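Local structure of DNMT2 (Spodoptera frugiperda, 4H0N) at residues Thr72-Arg84 with Asn92-Gly104. The protein probably methylates a cytosine in the anticodon loop of tRNA(Asp), and DNA cytosines as well, with S-adenosyl-L-methionine as methyl donor. The protein carries 3 engineered substitutions. Numbering follows the deposited sequence.
With CA (calcium ion), chain F; SAH (S-adenosyl-L-homocysteine), chain E.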
loop_
_atom_site.group_PDB
_atom_site.type_symbol
_atom_site.label_atom_id
_atom_site.label_comp_id
_atom_site.label_asym_id
_atom_site.label_seq_id
_atom_site.Cartn_x
_atom_site.Cartn_y
_atom_site.Cartn_z
ATOM N N THR A 72 -9.849 -13.858 -11.929
ATOM C CA THR A 72 -8.703 -13.260 -11.256
ATOM C C THR A 72 -9.146 -12.404 -10.078
ATOM O O THR A 72 -10.008 -11.540 -10.223
ATOM C CB THR A 72 -7.891 -12.372 -12.229
ATOM O OG1 THR A 72 -7.448 -13.159 -13.343
ATOM C CG2 THR A 72 -6.686 -11.749 -11.525
ATOM N N ILE A 73 -8.551 -12.644 -8.914
ATOM C CA ILE A 73 -8.848 -11.847 -7.727
ATOM C C ILE A 73 -7.623 -11.054 -7.253
ATOM O O ILE A 73 -6.544 -11.617 -7.058
ATOM C CB ILE A 73 -9.405 -12.727 -6.577
ATOM C CG1 ILE A 73 -10.766 -13.312 -6.964
ATOM C CG2 ILE A 73 -9.527 -11.926 -5.291
ATOM C CD1 ILE A 73 -11.331 -14.269 -5.946
ATOM N N LEU A 74 -7.798 -9.743 -7.096
ATOM C CA LEU A 74 -6.771 -8.870 -6.528
ATOM C C LEU A 74 -7.263 -8.340 -5.189
ATOM O O LEU A 74 -8.333 -7.736 -5.104
ATOM C CB LEU A 74 -6.463 -7.707 -7.469
ATOM C CG LEU A 74 -5.954 -8.087 -8.856
ATOM C CD1 LEU A 74 -5.637 -6.833 -9.645
ATOM C CD2 LEU A 74 -4.735 -8.992 -8.757
ATOM N N MET A 75 -6.489 -8.562 -4.138
ATOM C CA MET A 75 -6.983 -8.246 -2.811
ATOM C C MET A 75 -5.912 -7.828 -1.816
ATOM O O MET A 75 -4.837 -8.412 -1.761
ATOM C CB MET A 75 -7.761 -9.437 -2.262
ATOM C CG MET A 75 -6.960 -10.714 -2.164
ATOM S SD MET A 75 -7.947 -12.017 -1.407
ATOM C CE MET A 75 -6.768 -13.360 -1.357
ATOM N N SER A 76 -6.225 -6.814 -1.021
ATOM C CA SER A 76 -5.349 -6.419 0.072
ATOM C C SER A 76 -6.144 -6.243 1.364
ATOM O O SER A 76 -6.383 -5.119 1.802
ATOM C CB SER A 76 -4.573 -5.143 -0.281
ATOM O OG SER A 76 -5.412 -4.180 -0.892
ATOM N N PRO A 77 -6.552 -7.366 1.977
ATOM C CA PRO A 77 -7.353 -7.354 3.205
ATOM C C PRO A 77 -6.597 -6.742 4.379
ATOM O O PRO A 77 -5.458 -7.125 4.644
ATOM C CB PRO A 77 -7.629 -8.839 3.458
ATOM C CG PRO A 77 -6.530 -9.560 2.759
ATOM C CD PRO A 77 -6.218 -8.737 1.549
ATOM N N PRO A 78 -7.232 -5.793 5.082
ATOM C CA PRO A 78 -6.616 -5.061 6.189
ATOM C C PRO A 78 -6.437 -5.943 7.415
ATOM O O PRO A 78 -7.112 -6.965 7.542
ATOM C CB PRO A 78 -7.649 -3.980 6.489
ATOM C CG PRO A 78 -8.944 -4.613 6.124
ATOM C CD PRO A 78 -8.646 -5.416 4.898
ATOM N N CYS A 79 -5.578 -5.531 8.335
ATOM C CA CYS A 79 -5.431 -6.228 9.601
ATOM C C CYS A 79 -6.376 -5.631 10.630
ATOM O O CYS A 79 -6.164 -4.556 11.152
ATOM C CB CYS A 79 -4.010 -6.098 10.093
ATOM S SG CYS A 79 -3.423 -7.382 11.188
ATOM N N GLN A 80 -7.419 -6.383 10.919
ATOM C CA GLN A 80 -8.469 -5.970 11.791
ATOM C C GLN A 80 -8.671 -7.094 12.742
ATOM O O GLN A 80 -8.331 -8.213 12.441
ATOM C CB GLN A 80 -9.727 -5.738 11.004
ATOM C CG GLN A 80 -9.692 -4.474 10.212
ATOM C CD GLN A 80 -11.021 -4.175 9.600
ATOM O OE1 GLN A 80 -11.516 -4.940 8.810
ATOM N NE2 GLN A 80 -11.591 -3.043 9.941
ATOM N N PRO A 81 -9.194 -6.780 13.909
ATOM C CA PRO A 81 -9.382 -7.757 14.971
ATOM C C PRO A 81 -10.501 -8.745 14.746
ATOM O O PRO A 81 -11.415 -8.503 14.008
ATOM C CB PRO A 81 -9.707 -6.890 16.178
ATOM C CG PRO A 81 -10.055 -5.565 15.631
ATOM C CD PRO A 81 -9.195 -5.420 14.439
ATOM N N PHE A 82 -10.381 -9.885 15.388
ATOM C CA PHE A 82 -11.486 -10.783 15.583
ATOM C C PHE A 82 -12.022 -10.709 17.004
ATOM O O PHE A 82 -13.163 -10.985 17.233
ATOM C CB PHE A 82 -11.045 -12.205 15.271
ATOM C CG PHE A 82 -10.313 -12.328 13.982
ATOM C CD1 PHE A 82 -10.977 -12.681 12.844
ATOM C CD2 PHE A 82 -8.974 -12.054 13.910
ATOM C CE1 PHE A 82 -10.320 -12.789 11.654
ATOM C CE2 PHE A 82 -8.307 -12.149 12.720
ATOM C CZ PHE A 82 -8.985 -12.523 11.588
ATOM N N THR A 83 -11.197 -10.306 17.953
ATOM C CA THR A 83 -11.609 -10.299 19.340
ATOM C C THR A 83 -11.270 -9.008 20.077
ATOM O O THR A 83 -10.273 -8.377 19.808
ATOM C CB THR A 83 -11.059 -11.534 20.084
ATOM O OG1 THR A 83 -9.779 -11.252 20.638
ATOM C CG2 THR A 83 -10.909 -12.671 19.150
ATOM N N ARG A 84 -12.128 -8.600 20.994
ATOM C CA ARG A 84 -11.796 -7.500 21.872
ATOM C C ARG A 84 -11.954 -7.877 23.338
ATOM O O ARG A 84 -12.993 -8.350 23.759
ATOM C CB ARG A 84 -12.606 -6.255 21.522
ATOM C CG ARG A 84 -13.002 -5.403 22.714
ATOM C CD ARG A 84 -12.631 -3.938 22.535
ATOM N NE ARG A 84 -12.109 -3.659 21.210
ATOM C CZ ARG A 84 -12.788 -3.878 20.093
ATOM N NH1 ARG A 84 -12.253 -3.603 18.915
ATOM N NH2 ARG A 84 -14.010 -4.377 20.161
ATOM N N ASN A 92 -21.099 -8.966 11.632
ATOM C CA ASN A 92 -21.616 -7.861 10.824
ATOM C C ASN A 92 -21.217 -6.476 11.342
ATOM O O ASN A 92 -21.762 -5.460 10.912
ATOM C CB ASN A 92 -23.134 -7.968 10.628
ATOM C CG ASN A 92 -23.905 -7.796 11.920
ATOM O OD1 ASN A 92 -23.372 -8.004 13.008
ATOM N ND2 ASN A 92 -25.174 -7.422 11.805
ATOM N N ASP A 93 -20.265 -6.445 12.268
ATOM C CA ASP A 93 -19.638 -5.200 12.688
ATOM C C ASP A 93 -18.627 -4.877 11.594
ATOM O O ASP A 93 -17.803 -5.724 11.248
ATOM C CB ASP A 93 -18.958 -5.400 14.048
ATOM C CG ASP A 93 -18.399 -4.110 14.642
ATOM O OD1 ASP A 93 -17.473 -4.199 15.476
ATOM O OD2 ASP A 93 -18.886 -3.017 14.300
ATOM N N PRO A 94 -18.705 -3.665 11.016
ATOM C CA PRO A 94 -17.892 -3.344 9.835
ATOM C C PRO A 94 -16.402 -3.284 10.131
ATOM O O PRO A 94 -15.595 -3.204 9.206
ATOM C CB PRO A 94 -18.380 -1.947 9.439
ATOM C CG PRO A 94 -19.689 -1.769 10.132
ATOM C CD PRO A 94 -19.586 -2.548 11.394
ATOM N N ARG A 95 -16.038 -3.315 11.405
ATOM C CA ARG A 95 -14.642 -3.164 11.776
ATOM C C ARG A 95 -13.995 -4.476 12.204
ATOM O O ARG A 95 -12.969 -4.476 12.880
ATOM C CB ARG A 95 -14.493 -2.100 12.866
ATOM C CG ARG A 95 -15.377 -2.323 14.076
ATOM C CD ARG A 95 -15.386 -1.109 14.995
ATOM N NE ARG A 95 -16.042 0.046 14.385
ATOM C CZ ARG A 95 -17.351 0.273 14.435
ATOM N NH1 ARG A 95 -18.152 -0.578 15.063
ATOM N NH2 ARG A 95 -17.862 1.351 13.853
ATOM N N THR A 96 -14.582 -5.600 11.809
ATOM C CA THR A 96 -13.941 -6.877 12.094
ATOM C C THR A 96 -13.445 -7.591 10.848
ATOM O O THR A 96 -13.996 -7.432 9.755
ATOM C CB THR A 96 -14.818 -7.836 12.923
ATOM O OG1 THR A 96 -15.182 -8.968 12.127
ATOM C CG2 THR A 96 -16.049 -7.137 13.415
ATOM N N ASN A 97 -12.400 -8.385 11.037
ATOM C CA ASN A 97 -11.717 -9.034 9.933
ATOM C C ASN A 97 -12.660 -9.881 9.082
ATOM O O ASN A 97 -13.467 -10.657 9.594
ATOM C CB ASN A 97 -10.541 -9.860 10.445
ATOM C CG ASN A 97 -9.344 -9.778 9.534
ATOM O OD1 ASN A 97 -9.479 -9.568 8.327
ATOM N ND2 ASN A 97 -8.157 -9.937 10.104
ATOM N N SER A 98 -12.545 -9.708 7.773
ATOM C CA SER A 98 -13.473 -10.295 6.825
ATOM C C SER A 98 -12.806 -11.409 6.034
ATOM O O SER A 98 -13.468 -12.142 5.305
ATOM C CB SER A 98 -13.966 -9.204 5.876
ATOM O OG SER A 98 -13.901 -7.931 6.507
ATOM N N PHE A 99 -11.491 -11.533 6.196
ATOM C CA PHE A 99 -10.676 -12.425 5.372
ATOM C C PHE A 99 -11.028 -13.902 5.527
ATOM O O PHE A 99 -10.961 -14.669 4.560
ATOM C CB PHE A 99 -9.192 -12.209 5.670
ATOM C CG PHE A 99 -8.280 -12.803 4.639
ATOM C CD1 PHE A 99 -8.413 -12.461 3.304
ATOM C CD2 PHE A 99 -7.284 -13.696 5.002
ATOM C CE1 PHE A 99 -7.575 -13.007 2.344
ATOM C CE2 PHE A 99 -6.444 -14.246 4.046
ATOM C CZ PHE A 99 -6.590 -13.902 2.717
ATOM N N LEU A 100 -11.396 -14.297 6.743
ATOM C CA LEU A 100 -11.783 -15.676 7.015
ATOM C C LEU A 100 -12.930 -16.136 6.118
ATOM O O LEU A 100 -13.031 -17.316 5.786
ATOM C CB LEU A 100 -12.173 -15.850 8.484
ATOM C CG LEU A 100 -11.015 -16.033 9.461
ATOM C CD1 LEU A 100 -11.533 -16.497 10.810
ATOM C CD2 LEU A 100 -9.989 -17.012 8.908
ATOM N N TYR A 101 -13.792 -15.198 5.736
ATOM C CA TYR A 101 -14.900 -15.496 4.846
ATOM C C TYR A 101 -14.409 -15.920 3.465
ATOM O O TYR A 101 -14.989 -16.810 2.842
ATOM C CB TYR A 101 -15.825 -14.292 4.717
ATOM C CG TYR A 101 -16.933 -14.505 3.721
ATOM C CD1 TYR A 101 -16.910 -13.882 2.477
ATOM C CD2 TYR A 101 -18.000 -15.350 4.017
ATOM C CE1 TYR A 101 -17.925 -14.079 1.566
ATOM C CE2 TYR A 101 -19.020 -15.555 3.107
ATOM C CZ TYR A 101 -18.980 -14.915 1.884
ATOM O OH TYR A 101 -19.996 -15.118 0.980
ATOM N N LEU A 102 -13.341 -15.280 2.994
ATOM C CA LEU A 102 -12.779 -15.599 1.685
ATOM C C LEU A 102 -12.196 -17.004 1.656
ATOM O O LEU A 102 -12.519 -17.795 0.770
ATOM C CB LEU A 102 -11.716 -14.577 1.283
ATOM C CG LEU A 102 -12.235 -13.152 1.089
ATOM C CD1 LEU A 102 -11.143 -12.255 0.533
ATOM C CD2 LEU A 102 -13.465 -13.134 0.189
ATOM N N ILE A 103 -11.341 -17.302 2.631
ATOM C CA ILE A 103 -10.750 -18.627 2.775
ATOM C C ILE A 103 -11.827 -19.701 2.720
ATOM O O ILE A 103 -11.647 -20.752 2.099
ATOM C CB ILE A 103 -9.987 -18.750 4.105
ATOM C CG1 ILE A 103 -8.814 -17.764 4.133
ATOM C CG2 ILE A 103 -9.507 -20.178 4.323
ATOM C CD1 ILE A 103 -8.063 -17.734 5.449
ATOM N N GLY A 104 -12.954 -19.417 3.362
ATOM C CA GLY A 104 -14.093 -20.311 3.337
ATOM C C GLY A 104 -14.587 -20.558 1.928
ATOM O O GLY A 104 -14.559 -21.690 1.467
HETATM CA CA CA F . -16.418 -23.883 1.634
HETATM N N SAH E . -5.257 -1.662 -1.593
HETATM C CA SAH E . -6.268 -0.620 -1.449
HETATM C CB SAH E . -6.845 -0.539 -0.030
HETATM C CG SAH E . -6.296 -1.490 1.032
HETATM S SD SAH E . -6.626 -0.868 2.704
HETATM C C SAH E . -5.762 0.743 -1.931
HETATM O O SAH E . -6.088 1.787 -1.363
HETATM O OXT SAH E . -5.025 0.841 -2.911
HETATM C "C5'" SAH E . -8.087 -1.922 2.914
HETATM C "C4'" SAH E . -9.409 -1.249 2.540
HETATM O "O4'" SAH E . -10.431 -2.225 2.489
HETATM C "C3'" SAH E . -9.869 -0.190 3.534
HETATM O "O3'" SAH E . -9.805 1.085 2.933
HETATM C "C2'" SAH E . -11.308 -0.541 3.880
HETATM O "O2'" SAH E . -12.179 0.534 3.613
HETATM C "C1'" SAH E . -11.655 -1.711 2.978
HETATM N N9 SAH E . -12.400 -2.762 3.702
HETATM C C8 SAH E . -12.166 -3.215 4.976
HETATM N N7 SAH E . -13.066 -4.185 5.263
HETATM C C5 SAH E . -13.873 -4.359 4.193
HETATM C C6 SAH E . -14.947 -5.210 3.952
HETATM N N6 SAH E . -15.352 -6.063 4.888
HETATM N N1 SAH E . -15.593 -5.162 2.734
HETATM C C2 SAH E . -15.174 -4.273 1.763
HETATM N N3 SAH E . -14.109 -3.430 2.008
HETATM C C4 SAH E . -13.467 -3.471 3.204
#
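The Pro-Pro-Cys motif of the C5-methyltransferases, Pro77-Cys79, follows strand 72-75 of the Rossmann-like sheet; its loop packs against residues 95-102, and the two together line part of the S-adenosyl-L-homocysteine pocket. Cys79, probably the catalytic nucleophile as in this family, points away from this packing. The loops are joined where Asn97 N donates to Pro81 O, 3.1 Å and nearly straight at 170°, though the donor is tilted from the carbonyl plane. Proline keeps its carbonyl as acceptor here while its ring restricts phi. CB of Asn97 lies over one face of the Phe82 ring, against CE1 and CZ, and the amide plane is 25° from that of the ring; ND2 comes 2.9 Å from Gln80 O. Phe82 CG lies beside its own backbone N (chi1 -48°), which brings the ring across to Asn97 and to Leu100 CG. Were Phe82 replaced by an alanine, CB of Asn97 would probably be uncovered on that side, Leu100 would lose one apolar neighbour, and the amide would be freer to turn. The ligand is held from both segments: Ser76 OG accepts from its amino N at 2.6 Å, and Ser98 OG, more weakly, from its adenine N6. Deeper in, the unbranched Met75 reaches both Leu102 and Phe99, with SD 3.7 Å from Leu102 CD1 and CE against Phe99 CE1. Pro77 CG packs 3.5 Å from Phe99 CD1, while Met75 SD meets the same ring in plane at its edge, 5.3 Å from the centroid.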